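Local coordinates for protein geranylgeranyl Pyrophosphate Synthetase (Geoglobus acetivorans, PDB 5JFQ) that catalyses the magnesium-dependent addition of three isopentenyl diphosphate molecules to dimethylallyl diphosphate, yielding geranylgeranyl diphosphate and a smaller amount of farnesyl diphosphate, at residues H68-A72 / I122-S126; I291-K295 / A314-I318. All coordinates share one frame; numbering follows the deposited sequence.

Interaction 1 (H68-A72 / I122-S126)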
loop_
_atom_site.group_PDB
_atom_site.type_symbol
_atom_site.label_atom_id
_atom_site.label_comp_id
_atom_site.label_asym_id
_atom_site.label_seq_id
_atom_site.Cartn_x
_atom_site.Cartn_y
_atom_site.Cartn_z
ATOM N N HIS B 68 2.792 13.182 -13.919
ATOM C CA HIS B 68 2.281 12.679 -12.649
ATOM C C HIS B 68 2.213 11.147 -12.660
ATOM O O HIS B 68 2.641 10.488 -11.697
ATOM C CB HIS B 68 0.916 13.304 -12.346
ATOM C CG HIS B 68 0.965 14.785 -12.089
ATOM N ND1 HIS B 68 1.150 15.322 -10.832
ATOM C CD2 HIS B 68 0.850 15.842 -12.932
ATOM C CE1 HIS B 68 1.156 16.644 -10.910
ATOM N NE2 HIS B 68 0.980 16.982 -12.175
ATOM N N ALA B 69 1.726 10.563 -13.760
ATOM C CA ALA B 69 1.800 9.119 -13.931
ATOM C C ALA B 69 3.241 8.620 -13.974
ATOM O O ALA B 69 3.526 7.496 -13.538
ATOM C CB ALA B 69 1.075 8.714 -15.199
ATOM N N ALA B 70 4.166 9.415 -14.503
ATOM C CA ALA B 70 5.556 8.989 -14.452
ATOM C C ALA B 70 6.052 8.975 -13.010
ATOM O O ALA B 70 6.649 7.995 -12.555
ATOM C CB ALA B 70 6.427 9.888 -15.326
ATOM N N ILE B 71 5.798 10.051 -12.270
ATOM C CA ILE B 71 6.210 10.062 -10.875
ATOM C C ILE B 71 5.466 8.985 -10.094
ATOM O O ILE B 71 6.040 8.350 -9.200
ATOM C CB ILE B 71 6.004 11.473 -10.288
ATOM C CG1 ILE B 71 6.858 12.473 -11.067
ATOM C CG2 ILE B 71 6.343 11.528 -8.799
ATOM C CD1 ILE B 71 8.296 12.008 -11.264
ATOM N N ALA B 72 4.200 8.722 -10.436
ATOM C CA ALA B 72 3.438 7.761 -9.645
ATOM C C ALA B 72 3.996 6.358 -9.796
ATOM O O ALA B 72 4.127 5.626 -8.811
ATOM C CB ALA B 72 1.961 7.780 -10.032
ATOM N N ILE B 122 -0.451 11.080 -6.325
ATOM C CA ILE B 122 0.205 11.785 -7.416
ATOM C C ILE B 122 -0.475 11.460 -8.743
ATOM O O ILE B 122 -0.811 12.361 -9.516
ATOM C CB ILE B 122 1.704 11.465 -7.429
ATOM C CG1 ILE B 122 2.346 12.087 -6.184
ATOM C CG2 ILE B 122 2.337 11.986 -8.720
ATOM C CD1 ILE B 122 3.730 11.521 -5.848
ATOM N N LEU B 123 -0.720 10.171 -9.005
ATOM C CA LEU B 123 -1.440 9.781 -10.211
ATOM C C LEU B 123 -2.706 10.607 -10.391
ATOM O O LEU B 123 -2.978 11.101 -11.487
ATOM C CB LEU B 123 -1.785 8.292 -10.170
ATOM C CG LEU B 123 -2.640 7.783 -11.336
ATOM C CD1 LEU B 123 -1.959 8.049 -12.648
ATOM C CD2 LEU B 123 -2.892 6.305 -11.191
ATOM N N SER B 124 -3.470 10.795 -9.311
ATOM C CA SER B 124 -4.758 11.466 -9.352
ATOM C C SER B 124 -4.638 12.945 -9.672
ATOM O O SER B 124 -5.656 13.577 -9.977
ATOM C CB SER B 124 -5.490 11.288 -8.018
ATOM O OG SER B 124 -5.031 12.226 -7.049
ATOM N N MET B 125 -3.436 13.511 -9.590
ATOM C CA MET B 125 -3.221 14.901 -9.960
ATOM C C MET B 125 -3.139 15.104 -11.464
ATOM O O MET B 125 -2.947 16.244 -11.902
ATOM C CB MET B 125 -1.932 15.433 -9.345
ATOM C CG MET B 125 -1.828 15.306 -7.861
ATOM S SD MET B 125 -0.174 15.821 -7.347
ATOM C CE MET B 125 -0.141 15.235 -5.663
ATOM N N SER B 126 -3.258 14.042 -12.259
ATOM C CA SER B 126 -2.944 14.142 -13.677
ATOM C C SER B 126 -3.863 15.130 -14.391
ATOM O O SER B 126 -5.057 15.225 -14.096
ATOM C CB SER B 126 -3.034 12.770 -14.338
ATOM O OG SER B 126 -1.900 11.986 -14.010
HETATM O O HOH W 1 0.164 12.316 -15.278
#

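Interaction 2 (I291-K295 / A314-I318)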
loop_
_atom_site.group_PDB
_atom_site.type_symbol
_atom_site.label_atom_id
_atom_site.label_comp_id
_atom_site.label_asym_id
_atom_site.label_seq_id
_atom_site.Cartn_x
_atom_site.Cartn_y
_atom_site.Cartn_z
ATOM N N ILE B 291 12.794 -8.663 -26.175
ATOM C CA ILE B 291 13.012 -7.289 -26.622
ATOM C C ILE B 291 12.531 -7.104 -28.052
ATOM O O ILE B 291 11.974 -6.057 -28.406
ATOM C CB ILE B 291 14.497 -6.923 -26.475
ATOM C CG1 ILE B 291 14.877 -6.959 -25.003
ATOM C CG2 ILE B 291 14.809 -5.588 -27.133
ATOM C CD1 ILE B 291 13.812 -6.519 -24.053
ATOM N N GLU B 292 12.734 -8.112 -28.896
ATOM C CA GLU B 292 12.230 -8.031 -30.257
ATOM C C GLU B 292 10.710 -8.067 -30.271
ATOM O O GLU B 292 10.071 -7.274 -30.976
ATOM C CB GLU B 292 12.832 -9.158 -31.094
ATOM C CG GLU B 292 14.333 -8.999 -31.273
ATOM C CD GLU B 292 14.694 -7.731 -32.037
ATOM O OE1 GLU B 292 14.182 -7.583 -33.170
ATOM O OE2 GLU B 292 15.475 -6.895 -31.511
ATOM N N MET B 293 10.111 -8.945 -29.462
ATOM C CA MET B 293 8.660 -8.949 -29.322
ATOM C C MET B 293 8.134 -7.605 -28.824
ATOM O O MET B 293 6.974 -7.259 -29.086
ATOM C CB MET B 293 8.236 -10.066 -28.375
ATOM C CG MET B 293 7.168 -10.997 -28.926
ATOM S SD MET B 293 6.704 -12.277 -27.719
ATOM C CE MET B 293 8.309 -12.845 -27.136
ATOM N N ALA B 294 8.961 -6.845 -28.109
ATOM C CA ALA B 294 8.561 -5.508 -27.696
ATOM C C ALA B 294 8.567 -4.551 -28.880
ATOM O O ALA B 294 7.591 -3.823 -29.108
ATOM C CB ALA B 294 9.486 -5.012 -26.586
ATOM N N LYS B 295 9.666 -4.538 -29.647
ATOM C CA LYS B 295 9.746 -3.691 -30.834
ATOM C C LYS B 295 8.631 -4.029 -31.813
ATOM O O LYS B 295 7.792 -3.184 -32.138
ATOM C CB LYS B 295 11.104 -3.850 -31.510
ATOM C CG LYS B 295 12.285 -3.427 -30.681
ATOM C CD LYS B 295 13.479 -4.291 -31.061
ATOM C CE LYS B 295 14.745 -3.836 -30.381
ATOM N NZ LYS B 295 15.900 -4.637 -30.850
ATOM N N ALA B 314 14.519 -0.374 -25.355
ATOM C CA ALA B 314 14.345 -1.814 -25.215
ATOM C C ALA B 314 15.641 -2.543 -25.512
ATOM O O ALA B 314 15.896 -3.618 -24.958
ATOM C CB ALA B 314 13.233 -2.315 -26.137
ATOM N N ASP B 315 16.482 -1.961 -26.371
ATOM C CA ASP B 315 17.801 -2.528 -26.618
ATOM C C ASP B 315 18.719 -2.355 -25.417
ATOM O O ASP B 315 19.419 -3.297 -25.031
ATOM C CB ASP B 315 18.419 -1.898 -27.865
ATOM C CG ASP B 315 17.850 -2.472 -29.142
ATOM O OD1 ASP B 315 17.535 -3.688 -29.154
ATOM O OD2 ASP B 315 17.731 -1.716 -30.130
ATOM N N TYR B 316 18.733 -1.165 -24.807
ATOM C CA TYR B 316 19.632 -0.958 -23.678
ATOM C C TYR B 316 19.332 -1.915 -22.540
ATOM O O TYR B 316 20.228 -2.246 -21.760
ATOM C CB TYR B 316 19.565 0.474 -23.157
ATOM C CG TYR B 316 20.508 0.702 -21.985
ATOM C CD1 TYR B 316 21.887 0.636 -22.150
ATOM C CD2 TYR B 316 20.021 0.962 -20.708
ATOM C CE1 TYR B 316 22.753 0.841 -21.078
ATOM C CE2 TYR B 316 20.882 1.167 -19.629
ATOM C CZ TYR B 316 22.242 1.109 -19.822
ATOM N N LEU B 317 18.090 -2.377 -22.425
ATOM C CA LEU B 317 17.795 -3.321 -21.357
ATOM C C LEU B 317 18.561 -4.623 -21.526
ATOM O O LEU B 317 18.776 -5.328 -20.537
ATOM C CB LEU B 317 16.291 -3.585 -21.283
ATOM C CG LEU B 317 15.449 -2.309 -21.157
ATOM C CD1 LEU B 317 13.986 -2.612 -20.811
ATOM C CD2 LEU B 317 16.064 -1.341 -20.152
ATOM N N ILE B 318 19.000 -4.947 -22.749
ATOM C CA ILE B 318 19.789 -6.153 -23.004
ATOM C C ILE B 318 21.287 -5.870 -23.092
ATOM O O ILE B 318 22.088 -6.819 -23.094
ATOM C CB ILE B 318 19.273 -6.869 -24.273
ATOM C CG1 ILE B 318 17.905 -7.462 -23.979
ATOM C CG2 ILE B 318 20.185 -8.004 -24.769
ATOM C CD1 ILE B 318 17.778 -8.103 -22.633
#

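Interaction 1 (H68-A72 / I122-S126)
Ala69 and Leu123 bring the two backbones together, their CA atoms 5.0 Å apart, where an early turn of helix 67-88 meets the end region of helix 105-123. Residues Leu123 to Ser126 form a type I beta turn, with Ser126 N bonded to Leu123 O, and no direct hydrogen bond links the two segments. Instead, a water accepts from Ala69 N at 2.8 Å and also pairs with Ser126 OG. His68 leans over the turn. With CG beside the backbone N (chi1 -66°), its side chain crosses that of Met125 at about a right angle: Met125 CB comes within 3.4 Å of His68 ND1, Met125 SD stands oblique to the His68 ring, and Met125 O sits 3.9 Å above the plane of that ring, over its centre. On the helix side, Ile122 CG2, held anti to its own backbone N, rests against His68 O, while Ile122 CD1 reaches Ile71 CG2 at 3.9 Å. Ala72 CB meets Leu123 CB, and Leu123 CD1 reaches back to Ala69 CB. Helices 9-23, 165-190 and 130-159 surround this junction. Small alanines packed against branched aliphatics here join two helices of the mainly helical polyprenyl synthase fold.

Interaction 2 (I291-K295 / A314-I318)
Lys295 and Asp315 form the one hydrogen bond that crosses between these segments, a salt bridge from Lys295 NZ to Asp315 OD1. The ammonium group meets OD1 on the syn side, 18° out of the carboxylate plane, and the two side chains cross at about a right angle. Lys295 NZ also makes a salt bridge to Glu292 OE2, one turn earlier on its own helix; the exact lengths of both bonds are uncertain at this resolution. One cation thus serves two carboxylates whose nearest oxygens, Glu292 OE2 and Asp315 OD1, lie 4.5 Å apart, and it probably offsets their mutual repulsion. In place of Asp315, an alanine here would probably leave the Lys295 ammonium without its partner across the helices, though still paired with Glu292. The backbone bonds are internal: Lys295 N donates to Ile291 O at 3.0 Å, and Ile318 N to Asp315 O. Beside the ions, Ile291 CG2, anti to the backbone N, packs on Ala314 CB at 3.8 Å, and Ile291 CG1 faces Ile318 CG1. The segments run in opposing directions on the consecutive helices 280-298 and 305-316, and helix 195-221 backs both, with Tyr204 touching Ala294 and Phe212 touching Leu317.

Interaction 1 is mostly buried and relies on apolar side chains, a histidine laid over a turn and a bridging water. Interaction 2 is partly buried, and there an isoleucine-centred apolar patch lies beside a network of three charged groups. Burial here does not track distance from the middle of the chain, since the more buried interaction 1 lies the farther from the chain centre. They share no helix: one joins helices 67-88 and 105-123, the other helices 280-298 and 305-316 near the C terminus. Their centres are 26 Å apart and their nearest atoms about 15 Å, without touching. Along the chain interaction 1 closes before interaction 2 opens. In both, a segment on a helix packs against one at or near another helix's end.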